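Local coordinates for putative aldehyde dehydrogenase AldY (Bacillus subtilis, PDB 4DNG), which probably oxidises aldehydes to carboxylates with NAD(+) and may help protect cells against stress from ethanol and related compounds, at residues A[120-125]-A[168-173]; A[258-263]-A[272-277]. One frame throughout, in Å; residues are numbered along the deposited sequence.

Interactions 1 and 2 come in series along the chain, the first closing before the second opens. They lie on opposite sides of the chain's centre, with their centres 39 Å apart and their nearest atoms about 25 Å apart, so they do not touch. Interaction 1 joins the loop after helix 98-118 to the end of helix 156-169, beside the sheet that contains strands 135-150 and 173-177, probably that of the coenzyme-binding domain of the aldehyde dehydrogenase fold. Interaction 2 joins strand 258-262 of a second sheet, probably that of the catalytic domain, to helix 268-281. Each contact is therefore local to its own part of the fold.

Interaction 1 (A[120-125]-A[168-173]); sequences GELGGV and IALGNS
Leu-122 and Leu-170 are the residues whose CA atoms come nearest across the two segments, 6.8 Å apart, and no hydrogen bond crosses from one segment to the other. Each backbone turns sharply here. Leu-122 is the centre of an inverse gamma turn, in which Gly-123 N binds Glu-121 O, while segment 168-173 carries the Schellman motif that ends helix 156-169. Its C-prime residue is Gly-171, whose positive phi of 78° lets the chain swing off the helix. Gly-171 N returns to Ile-168 O, and Asn-172 N reaches back to Ala-167 O.

The side-chain contact is small and mostly apolar. Leu-122 has CG anti to its carbonyl carbon (chi1 -65°), a setting that sends the isobutyl group out of the turn toward the helix end. Branch CD2 does the touching and approaches Leu-170 CD2 at 4.4 Å, methyl to methyl. Glu-121 adds the flank of its side chain, CB lying 4.2 Å from Leu-170 CD2, whereas its carboxylate turns outward from the contact.

Other elements also touch the pair: Leu-122 rests on Pro-143 of strand 135-150, and Leu-170 on Val-465 and Phe-468 of helix 462-468. Asn-172 ties the outgoing chain down by its amide, OD1 accepting from Gly-145 N and ND2 donating to Phe-468 O and Ala-167 O. The contact thus joins the loop before strand 125-126 to the helix-to-strand turn before strand 173-177. Within the two segments, the nearest partner of Leu-122 CD2 is a backbone oxygen, Leu-170 O, at 3.7 Å.

Interaction 2 (A[258-263]-A[272-277]); sequences NPFAVL and VDAAIF
Phe-260 reaches from strand 258-262 to Ala-275 of helix 268-281, where ring atom CE2 lies 3.7 Å from Ala-275 CB. The neighbouring ring atom CZ is almost as near, 3.8 Å from that same methyl, and it also approaches the helix backbone, 3.7 Å from Ala-275 N. The alanine methyl therefore sits beside the outer end of the phenyl group, and the ring meets it obliquely. One residue earlier on the helix, Ala-274 CB stands 4.3 Å from Phe-260 CZ. The tip of a single ring thus fits against two consecutive small residues, whose CB atoms both point toward the strand. The side-chain contacts are apolar, and no hydrogen bond crosses between the segments.

What puts the ring there is its first torsion: CG lies anti to the backbone N (chi1 -165°), carrying the phenyl group off the strand toward the helix. Small side chains on the helix let it come close, and the nearest CA atoms, those of Phe-260 and Ala-275, are 7.8 Å apart.

Around the pair, Phe-414 meets the Phe-260 ring with its plane turned by about 35° and also touches Ala-274, while Ile-290 and Ile-293 of strand 290-296 pack on Phe-260. Phe-307 of helix 297-313 also touches Ala-275. The backbone of Phe-260 is hydrogen-bonded to Arg-292 and Ile-294, and that of Ala-261 to Ala-412 and Phe-414, fixing strand 258-262 between two parallel neighbours. Strand 258-262, helix 268-281 and parallel strand 290-296 form a beta-alpha-beta crossover, consistent with the catalytic domain of aldehyde dehydrogenases.

Interaction 1 (A[120-125]-A[168-173])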
ATOM      1  N   GLY A 120     -10.019 -17.899 -11.022  1.00 91.21           N
ATOM      2  CA  GLY A 120     -11.451 -17.792 -10.980  1.00 81.16           C
ATOM      3  C   GLY A 120     -11.968 -16.569 -10.286  1.00 87.27           C
ATOM      4  O   GLY A 120     -13.139 -16.283 -10.342  1.00 98.19           O
ATOM      5  N   GLU A 121     -11.099 -15.851  -9.610  1.00 86.03           N
ATOM      6  CA  GLU A 121     -11.521 -14.797  -8.709  1.00 85.93           C
ATOM      7  C   GLU A 121     -12.122 -13.532  -9.300  1.00 88.01           C
ATOM      8  O   GLU A 121     -12.631 -12.720  -8.560  1.00 91.81           O
ATOM      9  CB  GLU A 121     -10.399 -14.437  -7.768  1.00 92.52           C
ATOM     10  CG  GLU A 121     -10.096 -15.519  -6.762  1.00 95.04           C
ATOM     11  CD  GLU A 121     -11.242 -15.749  -5.824  1.00101.58           C
ATOM     12  OE1 GLU A 121     -12.384 -15.643  -6.273  1.00102.33           O
ATOM     13  OE2 GLU A 121     -11.005 -16.034  -4.643  1.00110.07           O
ATOM     14  N   LEU A 122     -12.052 -13.344 -10.608  1.00 93.69           N
ATOM     15  CA  LEU A 122     -12.496 -12.095 -11.219  1.00 97.80           C
ATOM     16  C   LEU A 122     -14.002 -11.951 -11.448  1.00112.60           C
ATOM     17  O   LEU A 122     -14.428 -11.873 -12.586  1.00115.06           O
ATOM     18  CB  LEU A 122     -11.872 -11.984 -12.603  1.00 92.85           C
ATOM     19  CG  LEU A 122     -10.373 -11.857 -12.830  1.00 82.38           C
ATOM     20  CD1 LEU A 122     -10.085 -11.827 -14.314  1.00 79.15           C
ATOM     21  CD2 LEU A 122      -9.842 -10.592 -12.204  1.00 74.24           C
ATOM     22  N   GLY A 123     -14.799 -11.866 -10.384  1.00114.72           N
ATOM     23  CA  GLY A 123     -16.244 -11.752 -10.519  1.00100.28           C
ATOM     24  C   GLY A 123     -16.954 -11.039  -9.387  1.00 99.87           C
ATOM     25  O   GLY A 123     -16.468 -10.991  -8.280  1.00 99.00           O
ATOM     26  N   GLY A 124     -18.140 -10.511  -9.657  1.00109.28           N
ATOM     27  CA  GLY A 124     -18.819  -9.614  -8.705  1.00108.84           C
ATOM     28  C   GLY A 124     -19.623 -10.163  -7.532  1.00103.17           C
ATOM     29  O   GLY A 124     -20.509 -10.977  -7.712  1.00101.75           O
ATOM     30  N   VAL A 125     -19.319  -9.672  -6.330  1.00110.02           N
ATOM     31  CA  VAL A 125     -20.071  -9.967  -5.095  1.00115.47           C
ATOM     32  C   VAL A 125     -21.091  -8.850  -4.794  1.00119.83           C
ATOM     33  O   VAL A 125     -20.800  -7.676  -5.007  1.00121.02           O
ATOM     34  CB  VAL A 125     -19.091 -10.141  -3.891  1.00115.54           C
ATOM     35  CG1 VAL A 125     -19.740  -9.770  -2.554  1.00116.52           C
ATOM     36  CG2 VAL A 125     -18.541 -11.565  -3.838  1.00110.47           C
ATOM     37  N   ILE A 168      -0.671 -12.408 -14.376  1.00 70.07           N
ATOM     38  CA  ILE A 168      -1.323 -12.957 -15.549  1.00 73.14           C
ATOM     39  C   ILE A 168      -2.634 -13.694 -15.203  1.00 68.48           C
ATOM     40  O   ILE A 168      -3.621 -13.580 -15.926  1.00 69.55           O
ATOM     41  CB  ILE A 168      -0.343 -13.841 -16.348  1.00 70.72           C
ATOM     42  CG1 ILE A 168       0.675 -12.937 -17.051  1.00 64.68           C
ATOM     43  CG2 ILE A 168      -1.096 -14.750 -17.321  1.00 66.04           C
ATOM     44  CD1 ILE A 168       1.941 -13.651 -17.470  1.00 71.31           C
ATOM     45  N   ALA A 169      -2.649 -14.413 -14.087  1.00 66.63           N
ATOM     46  CA  ALA A 169      -3.848 -15.109 -13.634  1.00 69.57           C
ATOM     47  C   ALA A 169      -5.034 -14.172 -13.480  1.00 75.49           C
ATOM     48  O   ALA A 169      -6.175 -14.553 -13.750  1.00 84.07           O
ATOM     49  CB  ALA A 169      -3.577 -15.800 -12.314  1.00 71.43           C
ATOM     50  N   LEU A 170      -4.759 -12.943 -13.049  1.00 69.46           N
ATOM     51  CA  LEU A 170      -5.817 -12.019 -12.672  1.00 65.18           C
ATOM     52  C   LEU A 170      -6.007 -10.915 -13.706  1.00 66.55           C
ATOM     53  O   LEU A 170      -6.456  -9.800 -13.395  1.00 70.90           O
ATOM     54  CB  LEU A 170      -5.550 -11.477 -11.260  1.00 62.53           C
ATOM     55  CG  LEU A 170      -5.564 -12.585 -10.190  1.00 60.97           C
ATOM     56  CD1 LEU A 170      -4.829 -12.176  -8.931  1.00 57.02           C
ATOM     57  CD2 LEU A 170      -6.997 -13.001  -9.869  1.00 62.38           C
ATOM     58  N   GLY A 171      -5.650 -11.238 -14.942  1.00 64.10           N
ATOM     59  CA  GLY A 171      -5.968 -10.396 -16.088  1.00 65.80           C
ATOM     60  C   GLY A 171      -5.085  -9.190 -16.266  1.00 66.51           C
ATOM     61  O   GLY A 171      -5.439  -8.261 -16.994  1.00 72.63           O
ATOM     62  N   ASN A 172      -3.940  -9.182 -15.603  1.00 65.68           N
ATOM     63  CA  ASN A 172      -2.989  -8.091 -15.791  1.00 71.47           C
ATOM     64  C   ASN A 172      -2.005  -8.411 -16.907  1.00 64.33           C
ATOM     65  O   ASN A 172      -1.953  -9.536 -17.399  1.00 67.43           O
ATOM     66  CB  ASN A 172      -2.230  -7.811 -14.494  1.00 71.45           C
ATOM     67  CG  ASN A 172      -3.154  -7.575 -13.328  1.00 65.11           C
ATOM     68  OD1 ASN A 172      -3.832  -6.540 -13.266  1.00 63.08           O
ATOM     69  ND2 ASN A 172      -3.191  -8.538 -12.388  1.00 55.01           N
ATOM     70  N   SER A 173      -1.250  -7.404 -17.311  1.00 60.08           N
ATOM     71  CA  SER A 173      -0.096  -7.591 -18.171  1.00 57.81           C
ATOM     72  C   SER A 173       1.128  -7.209 -17.355  1.00 57.49           C
ATOM     73  O   SER A 173       0.994  -6.707 -16.231  1.00 61.58           O
ATOM     74  CB  SER A 173      -0.197  -6.694 -19.387  1.00 56.59           C
ATOM     75  OG  SER A 173       0.031  -5.344 -19.000  1.00 64.02           O
TER

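Interaction 2 (A[258-263]-A[272-277])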
ATOM      1  N   ASN A 258      16.940 -12.203   8.872  1.00 79.34           N
ATOM      2  CA  ASN A 258      16.076 -13.211   9.506  1.00 77.87           C
ATOM      3  C   ASN A 258      16.694 -13.961  10.684  1.00 86.84           C
ATOM      4  O   ASN A 258      17.730 -14.630  10.543  1.00 96.82           O
ATOM      5  CB  ASN A 258      15.547 -14.201   8.476  1.00 82.50           C
ATOM      6  CG  ASN A 258      14.855 -13.512   7.326  1.00 81.96           C
ATOM      7  OD1 ASN A 258      14.368 -12.393   7.469  1.00 79.41           O
ATOM      8  ND2 ASN A 258      14.809 -14.171   6.180  1.00 87.39           N
ATOM      9  N   PRO A 259      16.059 -13.845  11.856  1.00 82.10           N
ATOM     10  CA  PRO A 259      16.597 -14.506  13.029  1.00 78.04           C
ATOM     11  C   PRO A 259      16.144 -15.962  13.095  1.00 76.08           C
ATOM     12  O   PRO A 259      15.021 -16.299  12.718  1.00 70.46           O
ATOM     13  CB  PRO A 259      15.999 -13.703  14.177  1.00 79.44           C
ATOM     14  CG  PRO A 259      14.665 -13.240  13.648  1.00 79.41           C
ATOM     15  CD  PRO A 259      14.805 -13.115  12.151  1.00 76.74           C
ATOM     16  N   PHE A 260      17.044 -16.798  13.582  1.00 80.45           N
ATOM     17  CA  PHE A 260      16.795 -18.185  13.871  1.00 76.93           C
ATOM     18  C   PHE A 260      16.988 -18.245  15.376  1.00 75.25           C
ATOM     19  O   PHE A 260      18.103 -18.048  15.871  1.00 78.97           O
ATOM     20  CB  PHE A 260      17.880 -19.001  13.164  1.00 83.53           C
ATOM     21  CG  PHE A 260      17.601 -20.470  13.056  1.00 87.23           C
ATOM     22  CD1 PHE A 260      16.804 -20.969  12.027  1.00 86.88           C
ATOM     23  CD2 PHE A 260      18.196 -21.364  13.934  1.00 91.82           C
ATOM     24  CE1 PHE A 260      16.559 -22.330  11.907  1.00 84.73           C
ATOM     25  CE2 PHE A 260      17.966 -22.732  13.814  1.00 93.45           C
ATOM     26  CZ  PHE A 260      17.148 -23.213  12.799  1.00 92.34           C
ATOM     27  N   ALA A 261      15.901 -18.447  16.116  1.00 74.32           N
ATOM     28  CA  ALA A 261      16.010 -18.573  17.575  1.00 73.42           C
ATOM     29  C   ALA A 261      15.854 -20.014  18.023  1.00 78.42           C
ATOM     30  O   ALA A 261      14.924 -20.697  17.608  1.00 80.59           O
ATOM     31  CB  ALA A 261      15.017 -17.669  18.301  1.00 66.03           C
ATOM     32  N   VAL A 262      16.771 -20.447  18.888  1.00 82.92           N
ATOM     33  CA  VAL A 262      16.851 -21.820  19.378  1.00 86.83           C
ATOM     34  C   VAL A 262      16.753 -21.792  20.902  1.00 90.78           C
ATOM     35  O   VAL A 262      17.730 -21.500  21.608  1.00 91.63           O
ATOM     36  CB  VAL A 262      18.173 -22.490  18.926  1.00 82.22           C
ATOM     37  CG1 VAL A 262      18.375 -23.844  19.609  1.00 80.31           C
ATOM     38  CG2 VAL A 262      18.213 -22.632  17.415  1.00 72.30           C
ATOM     39  N   LEU A 263      15.560 -22.097  21.399  1.00 88.81           N
ATOM     40  CA  LEU A 263      15.235 -21.880  22.799  1.00 84.05           C
ATOM     41  C   LEU A 263      15.708 -23.039  23.672  1.00 89.71           C
ATOM     42  O   LEU A 263      16.075 -24.099  23.156  1.00 93.30           O
ATOM     43  CB  LEU A 263      13.726 -21.644  22.964  1.00 85.70           C
ATOM     44  CG  LEU A 263      12.983 -20.622  22.087  1.00 80.03           C
ATOM     45  CD1 LEU A 263      11.623 -20.317  22.704  1.00 81.48           C
ATOM     46  CD2 LEU A 263      13.766 -19.336  21.876  1.00 77.03           C
ATOM     47  N   VAL A 272      20.125 -27.788  14.696  1.00 82.16           N
ATOM     48  CA  VAL A 272      21.357 -27.758  13.917  1.00 82.56           C
ATOM     49  C   VAL A 272      21.046 -28.097  12.456  1.00 81.79           C
ATOM     50  O   VAL A 272      21.377 -27.330  11.556  1.00 78.83           O
ATOM     51  CB  VAL A 272      22.396 -28.745  14.464  1.00 86.59           C
ATOM     52  CG1 VAL A 272      23.665 -28.699  13.617  1.00 85.75           C
ATOM     53  CG2 VAL A 272      22.687 -28.460  15.930  1.00 81.28           C
ATOM     54  N   ASP A 273      20.377 -29.231  12.246  1.00 91.24           N
ATOM     55  CA  ASP A 273      19.985 -29.698  10.910  1.00100.78           C
ATOM     56  C   ASP A 273      19.208 -28.647  10.124  1.00 98.21           C
ATOM     57  O   ASP A 273      19.599 -28.290   9.010  1.00 97.10           O
ATOM     58  CB  ASP A 273      19.160 -30.994  10.992  1.00108.92           C
ATOM     59  CG  ASP A 273      20.023 -32.237  11.132  1.00111.33           C
ATOM     60  OD1 ASP A 273      21.119 -32.287  10.532  1.00108.30           O
ATOM     61  OD2 ASP A 273      19.590 -33.173  11.838  1.00117.27           O
ATOM     62  N   ALA A 274      18.119 -28.153  10.709  1.00 96.79           N
ATOM     63  CA  ALA A 274      17.302 -27.133  10.063  1.00 92.09           C
ATOM     64  C   ALA A 274      18.083 -25.839   9.779  1.00 85.00           C
ATOM     65  O   ALA A 274      17.781 -25.148   8.813  1.00 77.10           O
ATOM     66  CB  ALA A 274      16.055 -26.847  10.882  1.00 92.14           C
ATOM     67  N   ALA A 275      19.085 -25.524  10.607  1.00 82.14           N
ATOM     68  CA  ALA A 275      19.958 -24.366  10.365  1.00 73.67           C
ATOM     69  C   ALA A 275      20.945 -24.585   9.209  1.00 79.95           C
ATOM     70  O   ALA A 275      21.341 -23.633   8.540  1.00 77.89           O
ATOM     71  CB  ALA A 275      20.705 -23.974  11.627  1.00 69.42           C
ATOM     72  N   ILE A 276      21.358 -25.830   8.985  1.00 86.58           N
ATOM     73  CA  ILE A 276      22.220 -26.146   7.843  1.00 82.19           C
ATOM     74  C   ILE A 276      21.468 -26.043   6.508  1.00 83.96           C
ATOM     75  O   ILE A 276      21.946 -25.382   5.585  1.00 82.98           O
ATOM     76  CB  ILE A 276      22.909 -27.521   8.005  1.00 82.02           C
ATOM     77  CG1 ILE A 276      24.296 -27.345   8.616  1.00 81.55           C
ATOM     78  CG2 ILE A 276      23.074 -28.227   6.664  1.00 80.45           C
ATOM     79  CD1 ILE A 276      24.303 -27.353  10.118  1.00 81.27           C
ATOM     80  N   PHE A 277      20.302 -26.696   6.421  1.00 85.53           N
ATOM     81  CA  PHE A 277      19.457 -26.690   5.224  1.00 88.62           C
ATOM     82  C   PHE A 277      19.139 -25.256   4.812  1.00 86.23           C
ATOM     83  O   PHE A 277      19.363 -24.883   3.669  1.00 86.09           O
ATOM     84  CB  PHE A 277      18.161 -27.506   5.456  1.00105.08           C
ATOM     85  CG  PHE A 277      17.305 -27.698   4.212  1.00122.95           C
ATOM     86  CD1 PHE A 277      17.547 -28.759   3.328  1.00134.36           C
ATOM     87  CD2 PHE A 277      16.239 -26.837   3.933  1.00119.62           C
ATOM     88  CE1 PHE A 277      16.762 -28.944   2.190  1.00125.81           C
ATOM     89  CE2 PHE A 277      15.454 -27.020   2.798  1.00115.40           C
ATOM     90  CZ  PHE A 277      15.715 -28.074   1.926  1.00116.83           C
TER